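Local coordinates for protein antigen TpF1 (Treponema pallidum, PDB 2FJC) that binds ferric iron as a mini-ferritin of the Dps family and probably oxidises iron, assembling into a hollow shell of identical subunits, at residues 11-25 / 64-76. Residues are numbered along the deposited sequence; the frame is centred on the assembly and turned at random.
Sequences IAAICEQLRQHVADL and TIAERLLQLGAQA. With FE (Fe (III) ion), chain R.
I65 enters a pocket formed by L18, H21, V22 and L25, a worked example of knobs-into-holes packing between two nearly antiparallel helices. The axes of segments 11-25 and 64-71 approach to 9.1 Å, with 152° between their N-to-C directions. The two branches of the isoleucine divide the task: CG2, anti to the backbone N, lies 3.8 Å from V22 CG2, while CD1 runs on to L25 CD2, 3.9 Å away, where the two side chains meet at roughly a right angle. V22 CG2 also rests on the backbone of A66.

One level along, L69 splits its methyls between neighbouring residues of helix 8-38. CD1 meets L18 CB at 3.7 Å and also touches C15 CB; CD2 lies 3.6 Å from R19 CG, so the arginine contributes its aliphatic stem. Beyond it, L72 CD1 packs against L18 CD2 (3.8 Å) and I14 CG2, and C15 SG lies against L72 CB and A74 CB.

The polar ends of H21 and R68 find partners in the rest of the bundle: H21 NE2 hydrogen-bonds T120 of helix 99-127, with Q17 O over one face of the imidazole, while R68 hydrogen-bonds T132 and forms a salt bridge with D129. L72 CD2 covers one face of the R68 guanidinium, offset toward its rim.

Helix 44-71 ends in a Schellman motif: A74 N donates a hydrogen bond to L69 O (3.1 Å) and G73 N, at positive phi, one to L70 O. On the flank turned from helix 8-38, E67 OE2 binds iron together with D63 and H36 of a neighbouring subunit. This pairing of the first two long helices belongs to the ferritin-like four-helix bundle, here carrying the intersubunit iron site characteristic of Dps proteins.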
ATOM      1  N   ILE B  11     -10.313  41.426  11.232  1.00 43.26           N
ATOM      2  CA  ILE B  11     -10.074  40.647  10.029  1.00 43.09           C
ATOM      3  C   ILE B  11      -9.044  41.339   9.144  1.00 42.74           C
ATOM      4  O   ILE B  11      -8.222  40.683   8.507  1.00 42.49           O
ATOM      5  CB  ILE B  11     -11.369  40.366   9.206  1.00 42.09           C
ATOM      6  CG1 ILE B  11     -11.674  41.529   8.278  1.00 42.39           C
ATOM      7  CG2 ILE B  11     -12.528  40.049  10.120  1.00 42.80           C
ATOM      8  CD1 ILE B  11     -11.079  41.339   6.904  1.00 40.56           C
ATOM      9  N   ALA B  12      -9.071  42.666   9.123  1.00 41.30           N
ATOM     10  CA  ALA B  12      -8.119  43.425   8.322  1.00 40.74           C
ATOM     11  C   ALA B  12      -6.713  43.254   8.872  1.00 40.10           C
ATOM     12  O   ALA B  12      -5.749  43.098   8.122  1.00 38.75           O
ATOM     13  CB  ALA B  12      -8.471  44.898   8.333  1.00 40.03           C
ATOM     14  N   ALA B  13      -6.595  43.309  10.191  1.00 38.58           N
ATOM     15  CA  ALA B  13      -5.294  43.154  10.829  1.00 37.78           C
ATOM     16  C   ALA B  13      -4.755  41.738  10.599  1.00 38.03           C
ATOM     17  O   ALA B  13      -3.570  41.547  10.334  1.00 36.77           O
ATOM     18  CB  ALA B  13      -5.399  43.435  12.312  1.00 35.09           C
ATOM     19  N   ILE B  14      -5.634  40.747  10.703  1.00 37.51           N
ATOM     20  CA  ILE B  14      -5.241  39.364  10.483  1.00 36.39           C
ATOM     21  C   ILE B  14      -4.806  39.157   9.031  1.00 37.56           C
ATOM     22  O   ILE B  14      -3.787  38.514   8.777  1.00 37.29           O
ATOM     23  CB  ILE B  14      -6.395  38.404  10.836  1.00 34.50           C
ATOM     24  CG1 ILE B  14      -6.556  38.343  12.355  1.00 34.04           C
ATOM     25  CG2 ILE B  14      -6.126  37.024  10.289  1.00 33.64           C
ATOM     26  CD1 ILE B  14      -7.803  37.634  12.824  1.00 31.27           C
ATOM     27  N   CYS B  15      -5.565  39.705   8.083  1.00 36.96           N
ATOM     28  CA  CYS B  15      -5.219  39.574   6.672  1.00 38.04           C
ATOM     29  C   CYS B  15      -3.861  40.189   6.377  1.00 39.02           C
ATOM     30  O   CYS B  15      -3.098  39.668   5.567  1.00 38.40           O
ATOM     31  CB  CYS B  15      -6.263  40.252   5.787  1.00 37.49           C
ATOM     32  SG  CYS B  15      -7.789  39.336   5.652  1.00 38.30           S
ATOM     33  N   GLU B  16      -3.562  41.305   7.032  1.00 40.56           N
ATOM     34  CA  GLU B  16      -2.285  41.973   6.817  1.00 41.47           C
ATOM     35  C   GLU B  16      -1.155  41.052   7.293  1.00 40.24           C
ATOM     36  O   GLU B  16      -0.118  40.943   6.654  1.00 38.22           O
ATOM     37  CB  GLU B  16      -2.247  43.308   7.569  1.00 43.85           C
ATOM     38  CG  GLU B  16      -1.300  44.335   6.949  1.00 49.72           C
ATOM     39  CD  GLU B  16      -1.435  44.414   5.421  1.00 54.09           C
ATOM     40  OE1 GLU B  16      -2.574  44.562   4.926  1.00 54.71           O
ATOM     41  OE2 GLU B  16      -0.400  44.324   4.714  1.00 56.23           O
ATOM     42  N   GLN B  17      -1.370  40.392   8.421  1.00 40.01           N
ATOM     43  CA  GLN B  17      -0.390  39.465   8.966  1.00 38.99           C
ATOM     44  C   GLN B  17      -0.225  38.292   8.008  1.00 38.54           C
ATOM     45  O   GLN B  17       0.898  37.909   7.661  1.00 38.69           O
ATOM     46  CB  GLN B  17      -0.855  38.953  10.330  1.00 41.14           C
ATOM     47  CG  GLN B  17      -0.598  39.910  11.489  1.00 43.54           C
ATOM     48  CD  GLN B  17       0.886  40.058  11.780  1.00 47.01           C
ATOM     49  OE1 GLN B  17       1.523  39.150  12.333  1.00 46.58           O
ATOM     50  NE2 GLN B  17       1.454  41.197  11.389  1.00 48.61           N
ATOM     51  N   LEU B  18      -1.352  37.727   7.577  1.00 37.09           N
ATOM     52  CA  LEU B  18      -1.349  36.599   6.650  1.00 35.64           C
ATOM     53  C   LEU B  18      -0.583  36.929   5.364  1.00 35.55           C
ATOM     54  O   LEU B  18       0.217  36.126   4.892  1.00 35.42           O
ATOM     55  CB  LEU B  18      -2.785  36.188   6.334  1.00 31.60           C
ATOM     56  CG  LEU B  18      -3.360  35.028   7.152  1.00 31.35           C
ATOM     57  CD1 LEU B  18      -2.848  35.031   8.583  1.00 31.45           C
ATOM     58  CD2 LEU B  18      -4.866  35.108   7.108  1.00 28.24           C
ATOM     59  N   ARG B  19      -0.824  38.112   4.810  1.00 35.80           N
ATOM     60  CA  ARG B  19      -0.144  38.545   3.595  1.00 37.33           C
ATOM     61  C   ARG B  19       1.353  38.528   3.806  1.00 36.96           C
ATOM     62  O   ARG B  19       2.108  38.126   2.927  1.00 37.47           O
ATOM     63  CB  ARG B  19      -0.582  39.960   3.192  1.00 39.08           C
ATOM     64  CG  ARG B  19      -1.843  39.982   2.334  1.00 45.22           C
ATOM     65  CD  ARG B  19      -2.426  41.378   2.194  1.00 47.48           C
ATOM     66  NE  ARG B  19      -1.465  42.356   1.683  1.00 52.55           N
ATOM     67  CZ  ARG B  19      -1.051  42.429   0.417  1.00 54.37           C
ATOM     68  NH1 ARG B  19      -1.507  41.573  -0.492  1.00 55.10           N
ATOM     69  NH2 ARG B  19      -0.193  43.379   0.054  1.00 56.26           N
ATOM     70  N   GLN B  20       1.792  38.962   4.978  1.00 37.21           N
ATOM     71  CA  GLN B  20       3.208  38.967   5.256  1.00 37.52           C
ATOM     72  C   GLN B  20       3.734  37.541   5.405  1.00 36.41           C
ATOM     73  O   GLN B  20       4.835  37.233   4.954  1.00 35.21           O
ATOM     74  CB  GLN B  20       3.529  39.760   6.517  1.00 40.13           C
ATOM     75  CG  GLN B  20       5.014  39.720   6.800  1.00 46.42           C
ATOM     76  CD  GLN B  20       5.431  40.616   7.928  1.00 51.83           C
ATOM     77  OE1 GLN B  20       5.033  40.410   9.083  1.00 53.58           O
ATOM     78  NE2 GLN B  20       6.248  41.626   7.608  1.00 52.63           N
ATOM     79  N   HIS B  21       2.953  36.673   6.039  1.00 35.03           N
ATOM     80  CA  HIS B  21       3.379  35.287   6.207  1.00 34.58           C
ATOM     81  C   HIS B  21       3.622  34.635   4.852  1.00 33.62           C
ATOM     82  O   HIS B  21       4.619  33.944   4.658  1.00 33.53           O
ATOM     83  CB  HIS B  21       2.328  34.481   6.967  1.00 34.14           C
ATOM     84  CG  HIS B  21       2.077  34.979   8.351  1.00 32.89           C
ATOM     85  ND1 HIS B  21       3.043  35.624   9.087  1.00 32.17           N
ATOM     86  CD2 HIS B  21       0.994  34.877   9.153  1.00 32.81           C
ATOM     87  CE1 HIS B  21       2.567  35.895  10.288  1.00 33.11           C
ATOM     88  NE2 HIS B  21       1.327  35.451  10.356  1.00 32.56           N
ATOM     89  N   VAL B  22       2.705  34.860   3.917  1.00 31.41           N
ATOM     90  CA  VAL B  22       2.838  34.296   2.584  1.00 30.63           C
ATOM     91  C   VAL B  22       4.146  34.768   1.963  1.00 30.98           C
ATOM     92  O   VAL B  22       4.906  33.976   1.403  1.00 31.98           O
ATOM     93  CB  VAL B  22       1.661  34.718   1.683  1.00 28.04           C
ATOM     94  CG1 VAL B  22       1.924  34.297   0.257  1.00 25.36           C
ATOM     95  CG2 VAL B  22       0.379  34.086   2.195  1.00 25.61           C
ATOM     96  N   ALA B  23       4.406  36.063   2.076  1.00 29.88           N
ATOM     97  CA  ALA B  23       5.615  36.643   1.538  1.00 30.30           C
ATOM     98  C   ALA B  23       6.863  36.035   2.183  1.00 30.31           C
ATOM     99  O   ALA B  23       7.800  35.655   1.488  1.00 29.49           O
ATOM    100  CB  ALA B  23       5.598  38.147   1.739  1.00 31.74           C
ATOM    101  N   ASP B  24       6.872  35.937   3.507  1.00 29.99           N
ATOM    102  CA  ASP B  24       8.017  35.381   4.209  1.00 29.92           C
ATOM    103  C   ASP B  24       8.218  33.915   3.867  1.00 31.05           C
ATOM    104  O   ASP B  24       9.350  33.478   3.661  1.00 32.65           O
ATOM    105  CB  ASP B  24       7.864  35.546   5.730  1.00 30.31           C
ATOM    106  CG  ASP B  24       8.042  36.996   6.192  1.00 31.17           C
ATOM    107  OD1 ASP B  24       8.652  37.802   5.458  1.00 30.92           O
ATOM    108  OD2 ASP B  24       7.587  37.335   7.301  1.00 30.82           O
ATOM    109  N   LEU B  25       7.126  33.157   3.811  1.00 30.91           N
ATOM    110  CA  LEU B  25       7.194  31.741   3.476  1.00 30.52           C
ATOM    111  C   LEU B  25       7.739  31.592   2.061  1.00 30.54           C
ATOM    112  O   LEU B  25       8.586  30.734   1.803  1.00 29.04           O
ATOM    113  CB  LEU B  25       5.806  31.095   3.562  1.00 28.47           C
ATOM    114  CG  LEU B  25       5.406  30.317   4.824  1.00 29.86           C
ATOM    115  CD1 LEU B  25       6.414  30.491   5.943  1.00 30.43           C
ATOM    116  CD2 LEU B  25       4.034  30.779   5.264  1.00 28.06           C
ATOM    117  N   THR B  64      -1.533  26.861   2.566  1.00 36.04           N
ATOM    118  CA  THR B  64      -2.714  26.897   3.428  1.00 37.83           C
ATOM    119  C   THR B  64      -2.996  28.309   3.946  1.00 36.77           C
ATOM    120  O   THR B  64      -4.153  28.715   4.044  1.00 37.66           O
ATOM    121  CB  THR B  64      -2.635  25.908   4.625  1.00 37.45           C
ATOM    122  OG1 THR B  64      -1.765  26.428   5.624  1.00 44.04           O
ATOM    123  CG2 THR B  64      -2.123  24.565   4.176  1.00 37.74           C
ATOM    124  N   ILE B  65      -1.951  29.069   4.258  1.00 36.07           N
ATOM    125  CA  ILE B  65      -2.142  30.434   4.732  1.00 34.19           C
ATOM    126  C   ILE B  65      -2.691  31.326   3.609  1.00 33.74           C
ATOM    127  O   ILE B  65      -3.580  32.155   3.833  1.00 31.33           O
ATOM    128  CB  ILE B  65      -0.822  31.024   5.285  1.00 33.75           C
ATOM    129  CG1 ILE B  65      -0.552  30.437   6.664  1.00 32.24           C
ATOM    130  CG2 ILE B  65      -0.913  32.556   5.401  1.00 33.90           C
ATOM    131  CD1 ILE B  65       0.703  30.946   7.285  1.00 32.78           C
ATOM    132  N   ALA B  66      -2.166  31.156   2.404  1.00 33.50           N
ATOM    133  CA  ALA B  66      -2.638  31.940   1.273  1.00 34.86           C
ATOM    134  C   ALA B  66      -4.123  31.665   1.045  1.00 35.45           C
ATOM    135  O   ALA B  66      -4.902  32.570   0.745  1.00 35.73           O
ATOM    136  CB  ALA B  66      -1.858  31.584   0.029  1.00 33.41           C
ATOM    137  N   GLU B  67      -4.511  30.406   1.186  1.00 36.20           N
ATOM    138  CA  GLU B  67      -5.897  30.028   0.987  1.00 37.25           C
ATOM    139  C   GLU B  67      -6.797  30.548   2.090  1.00 36.93           C
ATOM    140  O   GLU B  67      -7.972  30.825   1.854  1.00 36.50           O
ATOM    141  CB  GLU B  67      -6.026  28.515   0.894  1.00 37.78           C
ATOM    142  CG  GLU B  67      -6.406  28.055  -0.493  1.00 42.97           C
ATOM    143  CD  GLU B  67      -5.502  26.957  -1.007  1.00 43.82           C
ATOM    144  OE1 GLU B  67      -5.298  25.961  -0.277  1.00 45.71           O
ATOM    145  OE2 GLU B  67      -5.003  27.092  -2.142  1.00 44.08           O
ATOM    146  N   ARG B  68      -6.256  30.666   3.298  1.00 34.95           N
ATOM    147  CA  ARG B  68      -7.046  31.177   4.400  1.00 34.88           C
ATOM    148  C   ARG B  68      -7.333  32.641   4.100  1.00 35.39           C
ATOM    149  O   ARG B  68      -8.431  33.146   4.333  1.00 34.63           O
ATOM    150  CB  ARG B  68      -6.283  31.046   5.717  1.00 35.28           C
ATOM    151  CG  ARG B  68      -7.043  31.589   6.921  1.00 33.63           C
ATOM    152  CD  ARG B  68      -8.463  31.055   6.948  1.00 34.55           C
ATOM    153  NE  ARG B  68      -9.237  31.595   8.063  1.00 34.80           N
ATOM    154  CZ  ARG B  68     -10.561  31.514   8.149  1.00 34.89           C
ATOM    155  NH1 ARG B  68     -11.248  30.916   7.181  1.00 30.80           N
ATOM    156  NH2 ARG B  68     -11.196  32.040   9.186  1.00 34.19           N
ATOM    157  N   LEU B  69      -6.323  33.311   3.563  1.00 35.48           N
ATOM    158  CA  LEU B  69      -6.429  34.704   3.194  1.00 35.83           C
ATOM    159  C   LEU B  69      -7.550  34.853   2.158  1.00 35.70           C
ATOM    160  O   LEU B  69      -8.364  35.776   2.225  1.00 34.66           O
ATOM    161  CB  LEU B  69      -5.097  35.155   2.615  1.00 35.33           C
ATOM    162  CG  LEU B  69      -4.783  36.629   2.441  1.00 36.87           C
ATOM    163  CD1 LEU B  69      -5.046  37.389   3.722  1.00 36.86           C
ATOM    164  CD2 LEU B  69      -3.314  36.743   2.048  1.00 38.28           C
ATOM    165  N   LEU B  70      -7.592  33.935   1.203  1.00 35.59           N
ATOM    166  CA  LEU B  70      -8.623  33.972   0.174  1.00 37.88           C
ATOM    167  C   LEU B  70     -10.003  33.803   0.806  1.00 38.55           C
ATOM    168  O   LEU B  70     -10.955  34.485   0.439  1.00 39.50           O
ATOM    169  CB  LEU B  70      -8.391  32.858  -0.854  1.00 38.04           C
ATOM    170  CG  LEU B  70      -7.114  32.992  -1.679  1.00 38.37           C
ATOM    171  CD1 LEU B  70      -6.911  31.770  -2.556  1.00 37.15           C
ATOM    172  CD2 LEU B  70      -7.215  34.256  -2.515  1.00 38.18           C
ATOM    173  N   GLN B  71     -10.099  32.885   1.760  1.00 38.32           N
ATOM    174  CA  GLN B  71     -11.347  32.630   2.446  1.00 38.06           C
ATOM    175  C   GLN B  71     -11.827  33.856   3.195  1.00 38.45           C
ATOM    176  O   GLN B  71     -13.028  34.094   3.288  1.00 38.70           O
ATOM    177  CB  GLN B  71     -11.182  31.470   3.424  1.00 36.11           C
ATOM    178  CG  GLN B  71     -10.893  30.168   2.749  1.00 34.18           C
ATOM    179  CD  GLN B  71     -10.384  29.140   3.703  1.00 36.08           C
ATOM    180  OE1 GLN B  71      -9.706  28.202   3.299  1.00 41.32           O
ATOM    181  NE2 GLN B  71     -10.704  29.298   4.980  1.00 36.28           N
ATOM    182  N   LEU B  72     -10.888  34.633   3.728  1.00 38.51           N
ATOM    183  CA  LEU B  72     -11.237  35.824   4.482  1.00 38.98           C
ATOM    184  C   LEU B  72     -11.643  36.971   3.574  1.00 40.98           C
ATOM    185  O   LEU B  72     -11.865  38.087   4.038  1.00 41.60           O
ATOM    186  CB  LEU B  72     -10.077  36.245   5.382  1.00 37.38           C
ATOM    187  CG  LEU B  72      -9.833  35.316   6.579  1.00 37.03           C
ATOM    188  CD1 LEU B  72      -8.617  35.773   7.378  1.00 34.24           C
ATOM    189  CD2 LEU B  72     -11.065  35.298   7.457  1.00 33.82           C
ATOM    190  N   GLY B  73     -11.742  36.689   2.276  1.00 41.93           N
ATOM    191  CA  GLY B  73     -12.159  37.706   1.327  1.00 43.49           C
ATOM    192  C   GLY B  73     -11.059  38.552   0.714  1.00 45.16           C
ATOM    193  O   GLY B  73     -11.339  39.461  -0.067  1.00 45.04           O
ATOM    194  N   ALA B  74      -9.809  38.272   1.066  1.00 46.39           N
ATOM    195  CA  ALA B  74      -8.691  39.032   0.517  1.00 48.26           C
ATOM    196  C   ALA B  74      -8.054  38.273  -0.641  1.00 49.47           C
ATOM    197  O   ALA B  74      -8.423  37.132  -0.932  1.00 51.50           O
ATOM    198  CB  ALA B  74      -7.649  39.294   1.597  1.00 47.23           C
ATOM    199  N   GLN B  75      -7.119  38.917  -1.323  1.00 49.39           N
ATOM    200  CA  GLN B  75      -6.419  38.256  -2.412  1.00 50.30           C
ATOM    201  C   GLN B  75      -5.003  38.057  -1.891  1.00 48.14           C
ATOM    202  O   GLN B  75      -4.482  38.892  -1.147  1.00 48.34           O
ATOM    203  CB  GLN B  75      -6.433  39.110  -3.681  1.00 51.49           C
ATOM    204  CG  GLN B  75      -7.820  39.601  -4.045  1.00 54.55           C
ATOM    205  CD  GLN B  75      -7.998  39.814  -5.528  1.00 56.52           C
ATOM    206  OE1 GLN B  75      -8.230  38.867  -6.280  1.00 58.89           O
ATOM    207  NE2 GLN B  75      -7.880  41.061  -5.962  1.00 58.92           N
ATOM    208  N   ALA B  76      -4.387  36.942  -2.258  1.00 45.36           N
ATOM    209  CA  ALA B  76      -3.049  36.654  -1.773  1.00 42.37           C
ATOM    210  C   ALA B  76      -1.954  37.250  -2.636  1.00 40.12           C
ATOM    211  O   ALA B  76      -2.086  37.340  -3.862  1.00 39.29           O
ATOM    212  CB  ALA B  76      -2.856  35.143  -1.658  1.00 40.93           C
TER
HETATM  213 FE    FE R 602      -3.840  25.083  -2.913  1.00 52.84          FE